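Local coordinates for spectinomycin phosphotransferase (Legionella pneumophila, PDB 3I1A), which probably transfers a phosphate group from a nucleotide to the antibiotic spectinomycin, serving Legionella pneumophila as a resistance factor related to the protein kinases, at residues T131-P134 with I135-Q139; L63-I66 with R67-H70; K123-R126 with Q127-E130; S72-K75 with E76-F79. All coordinates share one frame; numbering follows the deposited sequence.

Interaction 1: T131-P134 with I135-Q139; sequences TSVP and ISIQQ
Q138 reaches back from the short helix 135-138 to the residue two places ahead of that helix: its NE2 gives a hydrogen bond of 2.8 Å to V133 O. The bond is almost straight, 176° at the hydrogen, and the oxygen lies in the plane of the side-chain amide, although NE2 itself stands 28° out of the plane of the V133 carbonyl. The first torsion places CG of Q138 opposite its own carbonyl carbon (chi1 -73°), and from there the chain runs extended toward V133. On its way CG passes V133 CG1 at 3.5 Å, so the same side chain makes both the apolar and the polar part of the contact.

P134 holds the N-cap position. A proline has no amide hydrogen to give, but its carbonyl starts the helix: P134 O receives Q138 N at 2.9 Å, and a second, weak and bent bond comes from I137 N. Beside these polar links, V133 CG1 meets I137 CG2 at 3.7 Å, and the P134 ring lies alongside I137, with CD 3.9 Å from I137 CD1. Farther out, P134 rests on L68 and I137 on S64, I65 and R67 of helix 61-71. Just upstream, T131 OG1 is hydrogen-bonded to Q127 O at the end of the preceding helix.

Two successive carbonyls thus find donors in Q138, one through its side chain and one through its backbone. The Q138 amide can turn little without giving up its in-plane bond, and its NE2 end is identified by the acceptor it faces.

Interaction 2: L63-I66 with R67-H70; sequences LSII and RLLH
R67 curls back along helix 61-71 toward S64, one turn earlier. CG leaves opposite the backbone nitrogen (chi1 180°), and bends at chi2 and chi3 bring the guanidinium round until NH1 lies 2.9 Å from S64 O. The angle is too poor for a hydrogen bond, so the approach is best read as a charge close to a carbonyl; that oxygen already receives L68 N at 3.0 Å. Nearer the backbone, R67 CB packs at 3.4 Å from L63 O. R67 NE has a long, weak ion pair with D71.

I65 works on another face of the helix. Its carbonyl accepts L69 N at 2.9 Å in a fairly straight bond of 167°, while L69 CG folds down to 3.3 Å from the same oxygen. The side chains meet obliquely beyond it, I65 CG2 touching L69 CD1 at 4.0 Å. Both also lean on L208 of strand 207-209.

I66 contributes its carbonyl, which takes H70 N at 2.9 Å and has H70 CB close by; its side chain turns away to pack on F79, and a bound buffer molecule lies nearby.

Chemically the stretch is two-sided. The isoleucines and leucines bury hydrocarbon, whereas R67 sets its CB beside backbone oxygens and its NH1 near S64 O, which it probably stabilises electrostatically, without a well-formed bond to fix its guanidinium there.

Interaction 3: K123-R126 with Q127-E130; sequences KVLR and QIHE
R126 and E130, one helical turn apart, meet through a single carboxylate oxygen. E130 is modelled in two conformers, and in one of them OE2 makes a salt bridge, 2.9 Å from R126 NH2 and 3.1 Å from R126 NE, so the link is probably only part-time. Both component hydrogen bonds are weak, their angles near 120°, and the two flat groups are turned 73° against each other. R126 is gripped more firmly beyond this pair, for its NH1 bonds to Y267 O.

The backbone bonds are those of an ordinary helix closing. Q127 N, I128 N and H129 N bind the carbonyls of K123, V124 and L125, and E130 N still reaches R126 O at 2.9 Å as the helix ends.

The apolar contacts centre on I128, whose CD1 meets V124 CG1 at 3.9 Å and L125 CD1 at 4.1 Å.

The H129 ring is held in other ways. L125 CG packs against its CE1, 3.7 Å away, and L125 O lies over one face, 3.3 Å above the ring plane and toward its rim. Hydrogen bonds at both ring nitrogens, between ND1 and Y267 OH and between NE2 and D242 OD2, should fix its rotation.

Through these partners the C-terminal turns of helix 115-129 sit between several elements: V124 and I128 lie on I228 of strand 226-228, while H129 and R126 join helix 240-243 and the end of helix 257-267.

Interaction 4: S72-K75 with E76-F79; sequences SGIK and EIIF
K75 and I77 are joined across an inverse gamma turn centred on E76: I77 N bonds to K75 O at 2.9 Å, a weak link, bent to 149° at the hydrogen. The amide nitrogen of E76, the central residue, is buried by the contact and has no partner in the model.

The side chain of E76 doubles back over the same turn. A bend at chi2 (76°) brings OE1 to 3.3 Å from K75 N, a weak hydrogen bond at best. A water does the job better, accepting from K75 N at 3.0 Å and donating to E76 OE1 at 2.6 Å. The other oxygen, OE2, takes a bond from Q120 NE2 of helix 115-129.

F79 swings back from the other end toward I74. Its ring meets I74 O edge-on and in plane, with CZ 3.2 Å from that oxygen, while I77 CB sits over one ring face. In one of its two conformers I77 sets CG1 3.8 Å from I74 CG2, crossing it obliquely. Upstream, G73 ends helix 61-71 in a Schellman motif, its positive phi turning the chain out of the helix.

One buried amide, E76 N, stays without a partner, while the E76 carboxylate is served by a water, Q120 and, weakly, K75 N, and I74 O meets the slightly positive rim of the F79 ring. A carboxylate supplied with donors in this way is probably ionised, even though E76 is buried.

In the fold
Following the chain, interaction 2 lies on helix 61-71, which comes after strand 48-55 of the five-stranded sheet; interaction 4 turns the chain just beyond that helix, interaction 3 ends helix 115-129, and interaction 1 leads into helix 135-138. All four are local and in series, so none nests in or crosses another. They meet in space instead. L69 O probably receives I74 N, joining interactions 2 and 4, and V124 of interaction 3 packs on E76. Interaction 1 closes on interaction 2 through I137, while T131 touches S72 and I74. Together they set the exit loop of helix 61-71 against helix 115-129, and helix 61-71 itself against helix 135-138.

Interaction 1: T131-P134 with I135-Q139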
loop_
_atom_site.group_PDB
_atom_site.type_symbol
_atom_site.label_atom_id
_atom_site.label_comp_id
_atom_site.label_asym_id
_atom_site.label_seq_id
_atom_site.Cartn_x
_atom_site.Cartn_y
_atom_site.Cartn_z
ATOM N N THR A 131 4.187 -18.262 2.778
ATOM C CA THR A 131 5.575 -18.128 3.173
ATOM C C THR A 131 5.761 -18.255 4.683
ATOM O O THR A 131 5.102 -17.564 5.454
ATOM C CB THR A 131 6.154 -16.791 2.673
ATOM O OG1 THR A 131 6.205 -16.814 1.242
ATOM C CG2 THR A 131 7.583 -16.594 3.181
ATOM N N SER A 132 6.649 -19.154 5.092
ATOM C CA SER A 132 6.923 -19.354 6.508
ATOM C C SER A 132 7.708 -18.157 7.025
ATOM O O SER A 132 8.726 -17.773 6.450
ATOM C CB SER A 132 7.729 -20.641 6.716
ATOM O OG SER A 132 8.003 -20.838 8.089
ATOM N N VAL A 133 7.225 -17.555 8.104
ATOM C CA VAL A 133 7.888 -16.390 8.665
ATOM C C VAL A 133 8.681 -16.778 9.917
ATOM O O VAL A 133 8.118 -17.306 10.880
ATOM C CB VAL A 133 6.855 -15.290 9.021
ATOM C CG1 VAL A 133 7.581 -14.008 9.488
ATOM C CG2 VAL A 133 5.969 -14.988 7.791
ATOM N N PRO A 134 10.008 -16.565 9.893
ATOM C CA PRO A 134 10.830 -16.904 11.056
ATOM C C PRO A 134 10.338 -16.095 12.261
ATOM O O PRO A 134 9.891 -14.952 12.125
ATOM C CB PRO A 134 12.232 -16.503 10.612
ATOM C CG PRO A 134 12.194 -16.752 9.135
ATOM C CD PRO A 134 10.856 -16.132 8.770
ATOM N N ILE A 135 10.415 -16.683 13.447
ATOM C CA ILE A 135 9.942 -15.981 14.618
ATOM C C ILE A 135 10.588 -14.607 14.793
ATOM O O ILE A 135 9.909 -13.672 15.183
ATOM C CB ILE A 135 10.144 -16.822 15.886
ATOM C CG1 ILE A 135 9.287 -18.084 15.805
ATOM C CG2 ILE A 135 9.721 -16.023 17.118
ATOM C CD1 ILE A 135 7.788 -17.801 15.751
ATOM N N SER A 136 11.882 -14.480 14.492
ATOM C CA SER A 136 12.580 -13.205 14.639
ATOM C C SER A 136 11.886 -12.139 13.812
ATOM O O SER A 136 11.763 -10.988 14.238
ATOM C CB SER A 136 14.051 -13.318 14.202
ATOM O OG SER A 136 14.177 -13.645 12.819
ATOM N N ILE A 137 11.428 -12.523 12.626
ATOM C CA ILE A 137 10.739 -11.578 11.760
ATOM C C ILE A 137 9.289 -11.382 12.207
ATOM O O ILE A 137 8.770 -10.283 12.095
ATOM C CB ILE A 137 10.817 -12.037 10.291
ATOM C CG1 ILE A 137 12.298 -12.025 9.874
ATOM C CG2 ILE A 137 9.958 -11.122 9.386
ATOM C CD1 ILE A 137 12.594 -12.635 8.510
ATOM N N GLN A 138 8.643 -12.435 12.710
ATOM C CA GLN A 138 7.259 -12.290 13.193
ATOM C C GLN A 138 7.213 -11.210 14.277
ATOM O O GLN A 138 6.256 -10.435 14.362
ATOM C CB GLN A 138 6.727 -13.599 13.780
ATOM C CG GLN A 138 6.405 -14.666 12.730
ATOM C CD GLN A 138 5.715 -15.893 13.304
ATOM O OE1 GLN A 138 4.824 -15.781 14.164
ATOM N NE2 GLN A 138 6.103 -17.076 12.812
ATOM N N GLN A 139 8.269 -11.155 15.089
ATOM C CA GLN A 139 8.349 -10.192 16.191
ATOM C C GLN A 139 8.490 -8.765 15.685
ATOM O O GLN A 139 8.194 -7.816 16.412
ATOM C CB GLN A 139 9.520 -10.557 17.117
ATOM C CG GLN A 139 9.297 -11.875 17.882
ATOM C CD GLN A 139 10.542 -12.386 18.607
ATOM O OE1 GLN A 139 10.441 -13.192 19.536
ATOM N NE2 GLN A 139 11.719 -11.936 18.173
#

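Interaction 2: L63-I66 with R67-H70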
loop_
_atom_site.group_PDB
_atom_site.type_symbol
_atom_site.label_atom_id
_atom_site.label_comp_id
_atom_site.label_asym_id
_atom_site.label_seq_id
_atom_site.Cartn_x
_atom_site.Cartn_y
_atom_site.Cartn_z
ATOM N N LEU A 63 13.057 -4.128 4.213
ATOM C CA LEU A 63 14.217 -4.893 3.773
ATOM C C LEU A 63 14.210 -6.317 4.295
ATOM O O LEU A 63 14.623 -7.237 3.601
ATOM C CB LEU A 63 15.510 -4.161 4.162
ATOM C CG LEU A 63 15.621 -2.787 3.472
ATOM C CD1 LEU A 63 16.768 -1.992 4.077
ATOM C CD2 LEU A 63 15.831 -2.971 1.980
ATOM N N SER A 64 13.741 -6.503 5.523
ATOM C CA SER A 64 13.674 -7.842 6.102
ATOM C C SER A 64 12.704 -8.715 5.313
ATOM O O SER A 64 12.994 -9.867 5.002
ATOM C CB SER A 64 13.202 -7.773 7.552
ATOM O OG SER A 64 13.106 -9.074 8.110
ATOM N N ILE A 65 11.543 -8.158 4.990
ATOM C CA ILE A 65 10.546 -8.920 4.250
ATOM C C ILE A 65 10.946 -9.150 2.797
ATOM O O ILE A 65 10.715 -10.229 2.279
ATOM C CB ILE A 65 9.171 -8.240 4.347
ATOM C CG1 ILE A 65 8.704 -8.308 5.802
ATOM C CG2 ILE A 65 8.155 -8.933 3.441
ATOM C CD1 ILE A 65 8.671 -9.732 6.373
ATOM N N ILE A 66 11.554 -8.144 2.171
ATOM C CA ILE A 66 12.001 -8.250 0.783
ATOM C C ILE A 66 13.029 -9.371 0.715
ATOM O O ILE A 66 13.012 -10.175 -0.218
ATOM C CB ILE A 66 12.666 -6.923 0.290
ATOM C CG1 ILE A 66 11.601 -5.837 0.102
ATOM C CG2 ILE A 66 13.419 -7.153 -1.015
ATOM C CD1 ILE A 66 10.528 -6.202 -0.888
ATOM N N ARG A 67 13.915 -9.430 1.710
ATOM C CA ARG A 67 14.930 -10.486 1.738
ATOM C C ARG A 67 14.270 -11.854 1.924
ATOM O O ARG A 67 14.603 -12.820 1.229
ATOM C CB ARG A 67 15.942 -10.251 2.865
ATOM C CG ARG A 67 17.000 -11.339 2.911
ATOM C CD ARG A 67 17.428 -11.657 4.315
ATOM N NE ARG A 67 16.641 -12.725 4.935
ATOM C CZ ARG A 67 15.633 -12.539 5.789
ATOM N NH1 ARG A 67 15.258 -11.309 6.141
ATOM N NH2 ARG A 67 15.014 -13.594 6.310
ATOM N N LEU A 68 13.312 -11.948 2.843
ATOM C CA LEU A 68 12.636 -13.226 3.066
ATOM C C LEU A 68 11.955 -13.710 1.783
ATOM O O LEU A 68 12.075 -14.877 1.428
ATOM C CB LEU A 68 11.607 -13.090 4.198
ATOM C CG LEU A 68 10.695 -14.290 4.467
ATOM C CD1 LEU A 68 11.499 -15.491 4.887
ATOM C CD2 LEU A 68 9.703 -13.921 5.556
ATOM N N LEU A 69 11.256 -12.819 1.079
ATOM C CA LEU A 69 10.600 -13.218 -0.169
ATOM C C LEU A 69 11.654 -13.592 -1.227
ATOM O O LEU A 69 11.475 -14.543 -1.988
ATOM C CB LEU A 69 9.696 -12.080 -0.688
ATOM C CG LEU A 69 8.562 -11.713 0.282
ATOM C CD1 LEU A 69 7.789 -10.505 -0.234
ATOM C CD2 LEU A 69 7.642 -12.911 0.512
ATOM N N HIS A 70 12.747 -12.833 -1.264
ATOM C CA HIS A 70 13.816 -13.085 -2.224
ATOM C C HIS A 70 14.368 -14.494 -2.042
ATOM O O HIS A 70 14.431 -15.273 -3.001
ATOM C CB HIS A 70 14.920 -12.035 -2.047
ATOM C CG HIS A 70 16.120 -12.248 -2.921
ATOM N ND1 HIS A 70 17.180 -13.047 -2.550
ATOM C CD2 HIS A 70 16.423 -11.769 -4.150
ATOM C CE1 HIS A 70 18.083 -13.054 -3.515
ATOM N NE2 HIS A 70 17.647 -12.285 -4.498
#

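Interaction 3: K123-R126 with Q127-E130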
loop_
_atom_site.group_PDB
_atom_site.type_symbol
_atom_site.label_atom_id
_atom_site.label_comp_id
_atom_site.label_asym_id
_atom_site.label_seq_id
_atom_site.Cartn_x
_atom_site.Cartn_y
_atom_site.Cartn_z
ATOM N N LYS A 123 -1.389 -16.589 -8.149
ATOM C CA LYS A 123 -0.305 -17.521 -7.800
ATOM C C LYS A 123 0.722 -16.884 -6.836
ATOM O O LYS A 123 1.127 -17.489 -5.846
ATOM C CB LYS A 123 0.404 -17.974 -9.080
ATOM C CG LYS A 123 1.633 -18.885 -8.918
ATOM C CD LYS A 123 2.284 -19.142 -10.299
ATOM C CE LYS A 123 2.384 -17.856 -11.166
ATOM N NZ LYS A 123 3.222 -17.906 -12.448
ATOM N N VAL A 124 1.116 -15.644 -7.123
ATOM C CA VAL A 124 2.107 -14.955 -6.299
ATOM C C VAL A 124 1.586 -14.580 -4.921
ATOM O O VAL A 124 2.287 -14.738 -3.914
ATOM C CB VAL A 124 2.634 -13.687 -7.040
ATOM C CG1 VAL A 124 3.523 -12.860 -6.117
ATOM C CG2 VAL A 124 3.431 -14.134 -8.262
ATOM N N LEU A 125 0.358 -14.107 -4.851
ATOM C CA LEU A 125 -0.172 -13.750 -3.550
ATOM C C LEU A 125 -0.358 -15.016 -2.725
ATOM O O LEU A 125 -0.188 -14.992 -1.515
ATOM C CB LEU A 125 -1.476 -12.981 -3.691
ATOM C CG LEU A 125 -1.900 -12.173 -2.470
ATOM C CD1 LEU A 125 -0.784 -11.204 -2.065
ATOM C CD2 LEU A 125 -3.144 -11.369 -2.812
ATOM N N ARG A 126 -0.685 -16.148 -3.351
ATOM C CA ARG A 126 -0.802 -17.375 -2.557
ATOM C C ARG A 126 0.592 -17.758 -2.032
ATOM O O ARG A 126 0.741 -18.223 -0.895
ATOM C CB ARG A 126 -1.389 -18.513 -3.410
ATOM C CG ARG A 126 -1.536 -19.867 -2.668
ATOM C CD ARG A 126 -2.565 -19.792 -1.547
ATOM N NE ARG A 126 -2.657 -21.051 -0.793
ATOM C CZ ARG A 126 -3.238 -22.165 -1.243
ATOM N NH1 ARG A 126 -3.799 -22.205 -2.447
ATOM N NH2 ARG A 126 -3.258 -23.260 -0.482
ATOM N N GLN A 127 1.616 -17.569 -2.864
ATOM C CA GLN A 127 2.994 -17.871 -2.471
ATOM C C GLN A 127 3.389 -17.055 -1.251
ATOM O O GLN A 127 4.040 -17.553 -0.332
ATOM C CB GLN A 127 3.981 -17.520 -3.587
ATOM C CG GLN A 127 4.254 -18.605 -4.609
ATOM C CD GLN A 127 5.469 -18.252 -5.452
ATOM O OE1 GLN A 127 5.408 -17.355 -6.278
ATOM N NE2 GLN A 127 6.582 -18.938 -5.222
ATOM N N ILE A 128 3.010 -15.786 -1.272
ATOM C CA ILE A 128 3.324 -14.874 -0.183
ATOM C C ILE A 128 2.596 -15.322 1.075
ATOM O O ILE A 128 3.203 -15.450 2.146
ATOM C CB ILE A 128 2.934 -13.407 -0.562
ATOM C CG1 ILE A 128 3.876 -12.880 -1.650
ATOM C CG2 ILE A 128 3.007 -12.497 0.679
ATOM C CD1 ILE A 128 3.295 -11.698 -2.448
ATOM N N HIS A 129 1.305 -15.591 0.960
ATOM C CA HIS A 129 0.542 -16.006 2.128
ATOM C C HIS A 129 1.018 -17.330 2.716
ATOM O O HIS A 129 0.822 -17.578 3.896
ATOM C CB HIS A 129 -0.950 -16.112 1.784
ATOM C CG HIS A 129 -1.574 -14.794 1.450
ATOM N ND1 HIS A 129 -2.834 -14.677 0.908
ATOM C CD2 HIS A 129 -1.123 -13.531 1.629
ATOM C CE1 HIS A 129 -3.135 -13.395 0.769
ATOM N NE2 HIS A 129 -2.110 -12.678 1.201
ATOM N N GLU A 130 1.636 -18.182 1.913
ATOM C CA GLU A 130 2.093 -19.449 2.453
ATOM C C GLU A 130 3.532 -19.409 2.937
ATOM O O GLU A 130 4.037 -20.410 3.459
ATOM C CB GLU A 130 1.942 -20.557 1.410
ATOM C CG GLU A 130 0.502 -20.799 1.006
ATOM C CD GLU A 130 0.288 -22.171 0.417
ATOM O OE1 GLU A 130 1.108 -22.584 -0.418
ATOM O OE2 GLU A 130 -0.704 -22.830 0.783
#

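Interaction 4: S72-K75 with E76-F79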
loop_
_atom_site.group_PDB
_atom_site.type_symbol
_atom_site.label_atom_id
_atom_site.label_comp_id
_atom_site.label_asym_id
_atom_site.label_seq_id
_atom_site.Cartn_x
_atom_site.Cartn_y
_atom_site.Cartn_z
ATOM N N SER A 72 13.021 -16.872 -0.479
ATOM C CA SER A 72 11.908 -17.812 -0.553
ATOM C C SER A 72 11.556 -18.131 -2.004
ATOM O O SER A 72 10.705 -18.981 -2.274
ATOM C CB SER A 72 10.688 -17.217 0.156
ATOM O OG SER A 72 9.672 -18.185 0.345
ATOM N N GLY A 73 12.202 -17.433 -2.933
ATOM C CA GLY A 73 11.956 -17.674 -4.346
ATOM C C GLY A 73 10.893 -16.863 -5.078
ATOM O O GLY A 73 10.733 -17.053 -6.288
ATOM N N ILE A 74 10.155 -15.993 -4.388
ATOM C CA ILE A 74 9.135 -15.179 -5.069
ATOM C C ILE A 74 9.869 -14.355 -6.125
ATOM O O ILE A 74 10.865 -13.690 -5.835
ATOM C CB ILE A 74 8.376 -14.242 -4.095
ATOM C CG1 ILE A 74 7.374 -15.047 -3.257
ATOM C CG2 ILE A 74 7.594 -13.177 -4.878
ATOM C CD1 ILE A 74 7.988 -15.958 -2.233
ATOM N N LYS A 75 9.383 -14.402 -7.355
ATOM C CA LYS A 75 10.043 -13.694 -8.438
ATOM C C LYS A 75 9.459 -12.336 -8.795
ATOM O O LYS A 75 10.187 -11.453 -9.293
ATOM C CB LYS A 75 10.033 -14.564 -9.698
ATOM C CG LYS A 75 10.788 -15.885 -9.562
ATOM C CD LYS A 75 10.578 -16.763 -10.798
ATOM C CE LYS A 75 11.225 -18.141 -10.618
ATOM N NZ LYS A 75 11.137 -18.994 -11.842
ATOM N N GLU A 76 8.159 -12.174 -8.541
ATOM C CA GLU A 76 7.425 -10.967 -8.914
ATOM C C GLU A 76 7.571 -9.745 -8.029
ATOM O O GLU A 76 6.579 -9.112 -7.669
ATOM C CB GLU A 76 5.932 -11.305 -9.090
ATOM C CG GLU A 76 5.623 -12.287 -10.247
ATOM C CD GLU A 76 5.970 -13.737 -9.947
ATOM O OE1 GLU A 76 6.477 -14.058 -8.847
ATOM O OE2 GLU A 76 5.711 -14.582 -10.827
ATOM N N ILE A 77 8.820 -9.428 -7.697
ATOM C CA ILE A 77 9.176 -8.285 -6.869
ATOM C C ILE A 77 10.325 -7.539 -7.566
ATOM O O ILE A 77 11.191 -8.168 -8.191
ATOM C CB ILE A 77 9.703 -8.772 -5.494
ATOM C CG1 ILE A 77 8.613 -9.564 -4.770
ATOM C CG2 ILE A 77 10.197 -7.592 -4.671
ATOM C CD1 ILE A 77 9.002 -9.966 -3.370
ATOM N N ILE A 78 10.344 -6.215 -7.470
ATOM C CA ILE A 78 11.444 -5.470 -8.060
ATOM C C ILE A 78 12.421 -5.419 -6.901
ATOM O O ILE A 78 12.283 -4.587 -6.004
ATOM C CB ILE A 78 11.050 -4.057 -8.480
ATOM C CG1 ILE A 78 10.028 -4.138 -9.621
ATOM C CG2 ILE A 78 12.308 -3.287 -8.949
ATOM C CD1 ILE A 78 9.372 -2.811 -9.945
ATOM N N PHE A 79 13.385 -6.339 -6.906
ATOM C CA PHE A 79 14.380 -6.430 -5.837
ATOM C C PHE A 79 15.516 -5.439 -5.987
ATOM O O PHE A 79 15.851 -5.012 -7.096
ATOM C CB PHE A 79 15.036 -7.813 -5.790
ATOM C CG PHE A 79 14.091 -8.931 -5.464
ATOM C CD1 PHE A 79 13.610 -9.782 -6.469
ATOM C CD2 PHE A 79 13.688 -9.139 -4.154
ATOM C CE1 PHE A 79 12.735 -10.838 -6.163
ATOM C CE2 PHE A 79 12.815 -10.181 -3.838
ATOM C CZ PHE A 79 12.338 -11.035 -4.852
HETATM O O HOH W 1 7.247 -16.382 -8.095
#